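Yersinopine synthase (Yersinia pestis, PDB 6C4M) catalyses the NADPH-dependent reductive condensation of pyruvate with an aminobutanoate-histidine intermediate, the last step in making the metallophore yersinopine. Local coordinates at residues 403-414 with 427-435; 292-301 with 353-361. All coordinates share one frame; numbering follows the deposited sequence.

From the N terminus, the chain first builds the nucleotide-binding part of the fold and then enters a run of helices that holds both contacts. Contact 2 comes first: it opens at 292-301 and closes a long, largely helical loop when 353-361 packs back on it. Contact 1 follows in series, closing a short helical hairpin between 403-414 and 427-435, so the two loops neither nest nor cross. Their centres lie about 19 Å apart, yet they touch: Asp299 of contact 2 takes a salt bridge from Arg429 of contact 1 and packs on Leu430. Helix 294-313 thereby joins the hairpin, beside the active-site region, to helix 350-364 at the dimer interface.

Contact 1 (403-414 with 427-435); sequences PLEDVHKLRTLL and AQRLLQRFQ
Leu431 is the knob of a knobs-into-holes contact in a helical hairpin, seated among Val407, Leu410, Arg411 and Leu414 of the preceding helix. The two segments run roughly antiparallel, with 132° between their directions and 10.4 Å between their axes at closest approach. Apolar packing carries most of the interface. With its CG anti to the carbonyl carbon (chi1 -75°), Leu431 places CD1 3.6 Å from Arg411 CA, while CD2 slides past the Val407 methyl CG1. Leu414 comes tip to tip with this knob, its CD2 3.7 Å from Leu431 CD1. Nearby, Ala427 CB touches the CD1 methyls of both Leu410 and Leu414.

An aromatic contact closes the other end. Val407 CG2 stands over the middle of the Phe434 ring, 3.8 Å from its centroid, a CH-pi contact; Pro403 CG approaches the same ring obliquely. Leu270 and Phe274 of helix 267-274 also pack on Phe434. Pro403 follows a cis peptide bond and lies about 7 Å, side chain to side chain, from the inferred proton donor/acceptor His260, whose ND1 is hydrogen-bonded to Asp406 OD1.

The polar contact joins two partly exposed side chains. Arg411 bends at chi3 to bring its guanidinium to Gln435, and also forms a salt bridge with Asp457. Arg411 NH2 donates to Gln435 OE1 at 2.7 Å; the oxygen lies near the guanidinium plane, but the nitrogen stands 36° above the amide carbonyl plane.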
loop_
_atom_site.group_PDB
_atom_site.type_symbol
_atom_site.label_atom_id
_atom_site.label_comp_id
_atom_site.label_asym_id
_atom_site.label_seq_id
_atom_site.Cartn_x
_atom_site.Cartn_y
_atom_site.Cartn_z
ATOM N N PRO A 403 -9.657 -1.511 -21.855
ATOM C CA PRO A 403 -10.026 -0.084 -21.889
ATOM C C PRO A 403 -10.880 0.409 -23.073
ATOM O O PRO A 403 -11.066 1.625 -23.204
ATOM C CB PRO A 403 -8.666 0.583 -21.982
ATOM C CG PRO A 403 -7.920 -0.341 -22.975
ATOM C CD PRO A 403 -8.434 -1.763 -22.630
ATOM N N LEU A 404 -11.352 -0.494 -23.925
ATOM C CA LEU A 404 -12.024 -0.059 -25.161
ATOM C C LEU A 404 -13.177 0.896 -24.864
ATOM O O LEU A 404 -13.297 1.963 -25.490
ATOM C CB LEU A 404 -12.522 -1.272 -25.944
ATOM C CG LEU A 404 -13.237 -0.946 -27.261
ATOM C CD1 LEU A 404 -12.314 -0.241 -28.210
ATOM C CD2 LEU A 404 -13.755 -2.218 -27.876
ATOM N N GLU A 405 -14.044 0.526 -23.913
ATOM C CA GLU A 405 -15.178 1.385 -23.547
ATOM C C GLU A 405 -14.694 2.716 -22.973
ATOM O O GLU A 405 -15.243 3.783 -23.298
ATOM C CB GLU A 405 -16.072 0.657 -22.539
ATOM C CG GLU A 405 -16.904 -0.530 -23.117
ATOM C CD GLU A 405 -17.637 -1.331 -22.020
ATOM O OE1 GLU A 405 -17.822 -0.796 -20.903
ATOM O OE2 GLU A 405 -18.003 -2.501 -22.277
ATOM N N ASP A 406 -13.619 2.669 -22.167
ATOM C CA ASP A 406 -13.112 3.853 -21.474
ATOM C C ASP A 406 -12.448 4.805 -22.450
ATOM O O ASP A 406 -12.567 6.028 -22.322
ATOM C CB ASP A 406 -12.126 3.425 -20.369
ATOM C CG ASP A 406 -12.712 2.339 -19.466
ATOM O OD1 ASP A 406 -13.506 2.645 -18.537
ATOM O OD2 ASP A 406 -12.425 1.156 -19.731
ATOM N N VAL A 407 -11.756 4.262 -23.440
ATOM C CA VAL A 407 -11.166 5.105 -24.459
ATOM C C VAL A 407 -12.255 5.830 -25.240
ATOM O O VAL A 407 -12.183 7.047 -25.447
ATOM C CB VAL A 407 -10.255 4.262 -25.356
ATOM C CG1 VAL A 407 -9.809 5.035 -26.544
ATOM C CG2 VAL A 407 -9.015 3.824 -24.493
ATOM N N HIS A 408 -13.293 5.103 -25.662
ATOM C CA HIS A 408 -14.397 5.748 -26.371
ATOM C C HIS A 408 -15.038 6.845 -25.519
ATOM O O HIS A 408 -15.219 7.981 -25.972
ATOM C CB HIS A 408 -15.441 4.703 -26.755
ATOM C CG HIS A 408 -14.997 3.750 -27.812
ATOM N ND1 HIS A 408 -15.586 2.518 -27.974
ATOM C CD2 HIS A 408 -14.036 3.838 -28.764
ATOM C CE1 HIS A 408 -15.015 1.883 -28.978
ATOM N NE2 HIS A 408 -14.055 2.655 -29.466
ATOM N N LYS A 409 -15.338 6.542 -24.259
ATOM C CA LYS A 409 -16.029 7.538 -23.442
ATOM C C LYS A 409 -15.183 8.786 -23.249
ATOM O O LYS A 409 -15.695 9.913 -23.303
ATOM C CB LYS A 409 -16.401 6.944 -22.097
ATOM C CG LYS A 409 -17.545 5.916 -22.151
ATOM C CD LYS A 409 -17.632 5.219 -20.788
ATOM C CE LYS A 409 -18.512 3.995 -20.809
ATOM N NZ LYS A 409 -18.581 3.355 -19.462
ATOM N N LEU A 410 -13.873 8.604 -23.038
ATOM C CA LEU A 410 -13.020 9.746 -22.781
ATOM C C LEU A 410 -12.716 10.495 -24.065
ATOM O O LEU A 410 -12.662 11.731 -24.058
ATOM C CB LEU A 410 -11.731 9.277 -22.073
ATOM C CG LEU A 410 -10.687 10.342 -21.782
ATOM C CD1 LEU A 410 -11.309 11.394 -20.894
ATOM C CD2 LEU A 410 -9.492 9.686 -21.096
ATOM N N ARG A 411 -12.532 9.787 -25.185
ATOM C CA ARG A 411 -12.302 10.494 -26.442
ATOM C C ARG A 411 -13.482 11.382 -26.802
ATOM O O ARG A 411 -13.300 12.526 -27.243
ATOM C CB ARG A 411 -12.032 9.517 -27.580
ATOM C CG ARG A 411 -11.859 10.216 -28.954
ATOM C CD ARG A 411 -11.363 9.259 -30.025
ATOM N NE ARG A 411 -10.158 8.563 -29.559
ATOM C CZ ARG A 411 -9.396 7.792 -30.313
ATOM N NH1 ARG A 411 -9.700 7.643 -31.600
ATOM N NH2 ARG A 411 -8.317 7.196 -29.783
ATOM N N THR A 412 -14.707 10.873 -26.641
ATOM C CA THR A 412 -15.873 11.704 -26.930
ATOM C C THR A 412 -15.813 12.998 -26.126
ATOM O O THR A 412 -15.998 14.090 -26.677
ATOM C CB THR A 412 -17.173 10.932 -26.645
ATOM O OG1 THR A 412 -17.307 9.836 -27.575
ATOM C CG2 THR A 412 -18.396 11.857 -26.804
ATOM N N LEU A 413 -15.508 12.898 -24.823
ATOM C CA LEU A 413 -15.449 14.093 -23.981
ATOM C C LEU A 413 -14.275 14.996 -24.327
ATOM O O LEU A 413 -14.403 16.228 -24.263
ATOM C CB LEU A 413 -15.402 13.682 -22.519
ATOM C CG LEU A 413 -16.647 12.958 -22.033
ATOM C CD1 LEU A 413 -16.470 12.272 -20.683
ATOM C CD2 LEU A 413 -17.742 13.955 -21.933
ATOM N N LEU A 414 -13.136 14.420 -24.702
ATOM C CA LEU A 414 -11.999 15.236 -25.116
ATOM C C LEU A 414 -12.323 16.016 -26.376
ATOM O O LEU A 414 -11.936 17.183 -26.503
ATOM C CB LEU A 414 -10.766 14.361 -25.361
ATOM C CG LEU A 414 -9.452 15.116 -25.610
ATOM C CD1 LEU A 414 -9.027 15.890 -24.372
ATOM C CD2 LEU A 414 -8.343 14.153 -25.968
ATOM N N ALA A 427 -6.314 14.038 -19.678
ATOM C CA ALA A 427 -7.045 13.254 -20.672
ATOM C C ALA A 427 -6.275 13.154 -21.989
ATOM O O ALA A 427 -6.221 12.089 -22.612
ATOM C CB ALA A 427 -8.418 13.872 -20.930
ATOM N N GLN A 428 -5.669 14.250 -22.422
ATOM C CA GLN A 428 -4.938 14.239 -23.680
ATOM C C GLN A 428 -3.703 13.342 -23.585
ATOM O O GLN A 428 -3.438 12.537 -24.489
ATOM C CB GLN A 428 -4.576 15.678 -24.030
ATOM C CG GLN A 428 -3.827 15.916 -25.299
ATOM C CD GLN A 428 -3.644 17.407 -25.526
ATOM O OE1 GLN A 428 -4.547 18.205 -25.242
ATOM N NE2 GLN A 428 -2.470 17.796 -26.006
ATOM N N ARG A 429 -2.977 13.420 -22.466
ATOM C CA ARG A 429 -1.798 12.587 -22.286
ATOM C C ARG A 429 -2.176 11.117 -22.260
ATOM O O ARG A 429 -1.533 10.290 -22.930
ATOM C CB ARG A 429 -1.050 13.015 -21.008
ATOM C CG ARG A 429 -0.145 11.942 -20.377
ATOM C CD ARG A 429 0.829 12.494 -19.243
ATOM N NE ARG A 429 0.162 12.711 -17.954
ATOM C CZ ARG A 429 -0.342 13.877 -17.525
ATOM N NH1 ARG A 429 -0.255 14.982 -18.265
ATOM N NH2 ARG A 429 -0.935 13.945 -16.334
ATOM N N LEU A 430 -3.263 10.792 -21.552
ATOM C CA LEU A 430 -3.736 9.412 -21.458
ATOM C C LEU A 430 -4.131 8.858 -22.821
ATOM O O LEU A 430 -3.848 7.696 -23.132
ATOM C CB LEU A 430 -4.924 9.332 -20.510
ATOM C CG LEU A 430 -4.739 9.596 -19.029
ATOM C CD1 LEU A 430 -6.053 9.644 -18.248
ATOM C CD2 LEU A 430 -3.835 8.510 -18.459
ATOM N N LEU A 431 -4.838 9.639 -23.631
ATOM C CA LEU A 431 -5.242 9.108 -24.928
ATOM C C LEU A 431 -4.088 9.071 -25.925
ATOM O O LEU A 431 -4.024 8.156 -26.750
ATOM C CB LEU A 431 -6.414 9.921 -25.478
ATOM C CG LEU A 431 -7.756 9.624 -24.794
ATOM C CD1 LEU A 431 -8.858 10.537 -25.320
ATOM C CD2 LEU A 431 -8.190 8.156 -24.949
ATOM N N GLN A 432 -3.174 10.044 -25.863
ATOM C CA GLN A 432 -1.970 9.984 -26.682
ATOM C C GLN A 432 -1.193 8.716 -26.397
ATOM O O GLN A 432 -0.696 8.059 -27.316
ATOM C CB GLN A 432 -1.105 11.205 -26.417
ATOM C CG GLN A 432 -1.652 12.481 -26.973
ATOM C CD GLN A 432 -0.748 13.646 -26.655
ATOM O OE1 GLN A 432 0.107 13.547 -25.772
ATOM N NE2 GLN A 432 -0.906 14.745 -27.387
ATOM N N ARG A 433 -1.067 8.363 -25.122
ATOM C CA ARG A 433 -0.297 7.186 -24.747
ATOM C C ARG A 433 -0.976 5.927 -25.262
ATOM O O ARG A 433 -0.329 5.052 -25.846
ATOM C CB ARG A 433 -0.140 7.153 -23.222
ATOM C CG ARG A 433 0.737 6.052 -22.675
ATOM C CD ARG A 433 0.577 5.893 -21.151
ATOM N NE ARG A 433 1.011 7.059 -20.367
ATOM C CZ ARG A 433 0.437 7.442 -19.229
ATOM N NH1 ARG A 433 -0.575 6.746 -18.750
ATOM N NH2 ARG A 433 0.879 8.508 -18.553
ATOM N N PHE A 434 -2.301 5.826 -25.059
ATOM C CA PHE A 434 -3.061 4.696 -25.588
ATOM C C PHE A 434 -2.920 4.584 -27.107
ATOM O O PHE A 434 -2.656 3.493 -27.646
ATOM C CB PHE A 434 -4.558 4.831 -25.246
ATOM C CG PHE A 434 -5.386 3.833 -25.969
ATOM C CD1 PHE A 434 -5.414 2.523 -25.526
ATOM C CD2 PHE A 434 -6.076 4.170 -27.138
ATOM C CE1 PHE A 434 -6.149 1.573 -26.183
ATOM C CE2 PHE A 434 -6.815 3.220 -27.813
ATOM C CZ PHE A 434 -6.841 1.912 -27.339
ATOM N N GLN A 435 -3.157 5.689 -27.817
ATOM C CA GLN A 435 -3.154 5.646 -29.279
ATOM C C GLN A 435 -1.795 5.201 -29.822
ATOM O O GLN A 435 -1.728 4.424 -30.778
ATOM C CB GLN A 435 -3.538 7.019 -29.841
ATOM C CG GLN A 435 -4.092 7.050 -31.274
ATOM C CD GLN A 435 -5.197 6.031 -31.552
ATOM O OE1 GLN A 435 -6.136 5.859 -30.772
ATOM N NE2 GLN A 435 -5.066 5.333 -32.674
#

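Contact 2 (292-301 with 353-361); sequences VCPAVIADLA and QQYALFVRY
Ile297 pushes into a hole formed by Gln354, Leu357, Phe358 and Tyr361, where the two helices approach to 9.1 Å between their axes. Its chi1 of -70° sets CG2 anti to the backbone N and sends that methyl toward the backbone of the other helix, 3.3 Å from Gln354 O. The other branch, Ile297 CG1, lies anti to the carbonyl carbon and meets the edge of the Phe358 ring, 4.0 Å from CD2; a bend at chi2 lays CD1 beside Leu357 O and Phe358 N, with Tyr361 CD2 just beyond. The chi1 of Phe358 (-175°) lays its ring beside the start of helix 294-313, where its edge meets CA of the N-cap residue Cys293, while Val292 CG1 meets the ring obliquely at CE2.

One turn further along helix 294-313, Leu300 reaches its CD2 to within 3.7 Å of Tyr361 CE2, an oblique approach to the ring, and crosses the side chain of Leu357. Ala301 CB rests against Leu357 CD1 and Gln354 CG.

Gln354 extends beyond CG across Ala298, its amide carbon CD 3.7 Å from Ala298 CB. Water 1 joins this amide to the opposite helix, donating to Gln354 OE1 and, at 2.7 Å, to Pro294 O. Water 2 likewise donates to Gln353 OE1 and to Ala301 O, 3.0 Å away; the Gln353 NE2 group is taken by Phe345 O. The two bridges give polar links to an otherwise apolar interface.

Pro262 and Val259 of helix 255-264 cover Leu300 and Tyr361 respectively, whereas Phe358 and Pro294 also touch the second subunit. With 113° between the helix directions, this is a steeply crossed helix pair with knobs-into-holes packing, set between the helix that carries His260 and the dimer interface.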
loop_
_atom_site.group_PDB
_atom_site.type_symbol
_atom_site.label_atom_id
_atom_site.label_comp_id
_atom_site.label_asym_id
_atom_site.label_seq_id
_atom_site.Cartn_x
_atom_site.Cartn_y
_atom_site.Cartn_z
ATOM N N VAL A 292 -0.726 0.926 -9.817
ATOM C CA VAL A 292 -0.805 1.980 -8.810
ATOM C C VAL A 292 0.583 2.410 -8.365
ATOM O O VAL A 292 1.393 1.612 -7.888
ATOM C CB VAL A 292 -1.670 1.534 -7.621
ATOM C CG1 VAL A 292 -1.682 2.616 -6.572
ATOM C CG2 VAL A 292 -3.093 1.281 -8.124
ATOM N N CYS A 293 0.825 3.695 -8.459
ATOM C CA CYS A 293 2.097 4.298 -8.138
ATOM C C CYS A 293 1.869 5.802 -8.182
ATOM O O CYS A 293 0.855 6.246 -8.722
ATOM C CB CYS A 293 3.167 3.876 -9.154
ATOM S SG CYS A 293 2.887 4.476 -10.836
ATOM N N PRO A 294 2.799 6.617 -7.697
ATOM C CA PRO A 294 2.549 8.067 -7.695
ATOM C C PRO A 294 2.206 8.674 -9.060
ATOM O O PRO A 294 1.325 9.537 -9.108
ATOM C CB PRO A 294 3.857 8.616 -7.111
ATOM C CG PRO A 294 4.300 7.528 -6.165
ATOM C CD PRO A 294 4.005 6.269 -6.916
ATOM N N ALA A 295 2.843 8.276 -10.173
ATOM C CA ALA A 295 2.523 8.938 -11.436
ATOM C C ALA A 295 1.101 8.620 -11.871
ATOM O O ALA A 295 0.404 9.479 -12.422
ATOM C CB ALA A 295 3.490 8.520 -12.537
ATOM N N VAL A 296 0.671 7.378 -11.650
ATOM C CA VAL A 296 -0.672 6.958 -11.995
ATOM C C VAL A 296 -1.689 7.701 -11.134
ATOM O O VAL A 296 -2.685 8.215 -11.639
ATOM C CB VAL A 296 -0.746 5.423 -11.866
ATOM C CG1 VAL A 296 -2.167 4.944 -11.776
ATOM C CG2 VAL A 296 -0.054 4.770 -13.063
ATOM N N ILE A 297 -1.409 7.850 -9.834
ATOM C CA ILE A 297 -2.296 8.615 -8.960
ATOM C C ILE A 297 -2.337 10.075 -9.387
ATOM O O ILE A 297 -3.389 10.731 -9.318
ATOM C CB ILE A 297 -1.837 8.451 -7.494
ATOM C CG1 ILE A 297 -2.126 7.018 -7.023
ATOM C CG2 ILE A 297 -2.446 9.497 -6.583
ATOM C CD1 ILE A 297 -3.615 6.667 -7.000
ATOM N N ALA A 298 -1.198 10.608 -9.830
ATOM C CA ALA A 298 -1.174 11.970 -10.358
ATOM C C ALA A 298 -2.084 12.096 -11.570
ATOM O O ALA A 298 -2.756 13.128 -11.747
ATOM C CB ALA A 298 0.280 12.369 -10.694
ATOM N N ASP A 299 -2.169 11.042 -12.399
ATOM C CA ASP A 299 -3.112 11.097 -13.530
ATOM C C ASP A 299 -4.566 11.025 -13.054
ATOM O O ASP A 299 -5.452 11.621 -13.672
ATOM C CB ASP A 299 -2.872 9.964 -14.536
ATOM C CG ASP A 299 -1.617 10.152 -15.387
ATOM O OD1 ASP A 299 -1.089 11.282 -15.477
ATOM O OD2 ASP A 299 -1.203 9.163 -16.026
ATOM N N LEU A 300 -4.834 10.265 -11.989
ATOM C CA LEU A 300 -6.180 10.194 -11.458
ATOM C C LEU A 300 -6.627 11.564 -10.967
ATOM O O LEU A 300 -7.725 12.037 -11.289
ATOM C CB LEU A 300 -6.235 9.152 -10.342
ATOM C CG LEU A 300 -7.548 8.970 -9.566
ATOM C CD1 LEU A 300 -8.646 8.657 -10.487
ATOM C CD2 LEU A 300 -7.402 7.856 -8.547
ATOM N N ALA A 301 -5.774 12.226 -10.196
ATOM C CA ALA A 301 -6.107 13.557 -9.713
ATOM C C ALA A 301 -6.208 14.559 -10.859
ATOM O O ALA A 301 -7.092 15.415 -10.855
ATOM C CB ALA A 301 -5.058 13.997 -8.698
ATOM N N GLN A 353 -3.886 15.956 -2.328
ATOM C CA GLN A 353 -4.878 15.156 -3.025
ATOM C C GLN A 353 -4.295 13.823 -3.455
ATOM O O GLN A 353 -4.906 12.760 -3.256
ATOM C CB GLN A 353 -5.402 15.917 -4.260
ATOM C CG GLN A 353 -6.381 17.048 -3.965
ATOM C CD GLN A 353 -7.069 17.525 -5.255
ATOM O OE1 GLN A 353 -6.677 17.146 -6.365
ATOM N NE2 GLN A 353 -8.096 18.331 -5.108
ATOM N N GLN A 354 -3.096 13.861 -4.042
ATOM C CA GLN A 354 -2.500 12.641 -4.539
ATOM C C GLN A 354 -2.174 11.689 -3.403
ATOM O O GLN A 354 -2.489 10.494 -3.474
ATOM C CB GLN A 354 -1.257 12.990 -5.362
ATOM C CG GLN A 354 -1.630 13.581 -6.759
ATOM C CD GLN A 354 -0.415 14.150 -7.473
ATOM O OE1 GLN A 354 0.668 13.606 -7.375
ATOM N NE2 GLN A 354 -0.585 15.276 -8.136
ATOM N N TYR A 355 -1.519 12.193 -2.354
ATOM C CA TYR A 355 -1.215 11.353 -1.197
ATOM C C TYR A 355 -2.492 10.683 -0.701
ATOM O O TYR A 355 -2.539 9.456 -0.532
ATOM C CB TYR A 355 -0.541 12.203 -0.101
ATOM C CG TYR A 355 -0.044 11.482 1.159
ATOM C CD1 TYR A 355 0.110 10.106 1.202
ATOM C CD2 TYR A 355 0.276 12.205 2.298
ATOM C CE1 TYR A 355 0.551 9.480 2.331
ATOM C CE2 TYR A 355 0.713 11.581 3.454
ATOM C CZ TYR A 355 0.852 10.218 3.464
ATOM O OH TYR A 355 1.330 9.584 4.588
ATOM N N ALA A 356 -3.572 11.468 -0.558
ATOM C CA ALA A 356 -4.828 10.905 -0.068
ATOM C C ALA A 356 -5.330 9.794 -0.978
ATOM O O ALA A 356 -5.761 8.740 -0.490
ATOM C CB ALA A 356 -5.883 11.995 0.086
ATOM N N LEU A 357 -5.234 9.984 -2.307
ATOM C CA LEU A 357 -5.699 8.958 -3.227
ATOM C C LEU A 357 -4.816 7.725 -3.212
ATOM O O LEU A 357 -5.337 6.599 -3.309
ATOM C CB LEU A 357 -5.802 9.534 -4.640
ATOM C CG LEU A 357 -6.971 10.497 -4.866
ATOM C CD1 LEU A 357 -6.753 11.305 -6.171
ATOM C CD2 LEU A 357 -8.291 9.702 -4.919
ATOM N N PHE A 358 -3.471 7.907 -3.121
ATOM C CA PHE A 358 -2.592 6.750 -3.001
ATOM C C PHE A 358 -2.918 5.974 -1.741
ATOM O O PHE A 358 -2.996 4.739 -1.762
ATOM C CB PHE A 358 -1.100 7.161 -3.029
ATOM C CG PHE A 358 -0.180 5.979 -3.016
ATOM C CD1 PHE A 358 0.154 5.367 -1.828
ATOM C CD2 PHE A 358 0.290 5.437 -4.197
ATOM C CE1 PHE A 358 0.972 4.248 -1.810
ATOM C CE2 PHE A 358 1.115 4.337 -4.182
ATOM C CZ PHE A 358 1.449 3.742 -2.973
ATOM N N VAL A 359 -3.175 6.678 -0.642
ATOM C CA VAL A 359 -3.517 5.977 0.593
ATOM C C VAL A 359 -4.827 5.227 0.402
ATOM O O VAL A 359 -4.951 4.044 0.761
ATOM C CB VAL A 359 -3.568 6.953 1.790
ATOM C CG1 VAL A 359 -4.068 6.244 3.031
ATOM C CG2 VAL A 359 -2.188 7.506 2.099
ATOM N N ARG A 360 -5.811 5.892 -0.200
ATOM C CA ARG A 360 -7.083 5.229 -0.453
ATOM C C ARG A 360 -6.907 3.915 -1.214
ATOM O O ARG A 360 -7.394 2.872 -0.773
ATOM C CB ARG A 360 -8.007 6.172 -1.212
ATOM C CG ARG A 360 -9.420 5.711 -1.147
ATOM C CD ARG A 360 -9.926 5.413 -2.490
ATOM N NE ARG A 360 -11.256 4.854 -2.392
ATOM C CZ ARG A 360 -11.845 4.171 -3.347
ATOM N NH1 ARG A 360 -11.222 3.989 -4.522
ATOM N NH2 ARG A 360 -13.062 3.685 -3.116
ATOM N N TYR A 361 -6.193 3.933 -2.359
ATOM C CA TYR A 361 -6.052 2.700 -3.130
ATOM C C TYR A 361 -5.190 1.658 -2.432
ATOM O O TYR A 361 -5.413 0.453 -2.605
ATOM C CB TYR A 361 -5.552 3.024 -4.537
ATOM C CG TYR A 361 -6.725 3.474 -5.360
ATOM C CD1 TYR A 361 -7.520 2.549 -6.020
ATOM C CD2 TYR A 361 -7.079 4.816 -5.434
ATOM C CE1 TYR A 361 -8.653 2.946 -6.730
ATOM C CE2 TYR A 361 -8.209 5.226 -6.137
ATOM C CZ TYR A 361 -8.995 4.293 -6.782
ATOM O OH TYR A 361 -10.102 4.723 -7.507
HETATM O O HOH W 1 1.252 11.257 -6.981
HETATM O O HOH W 2 -8.524 16.033 -8.305
#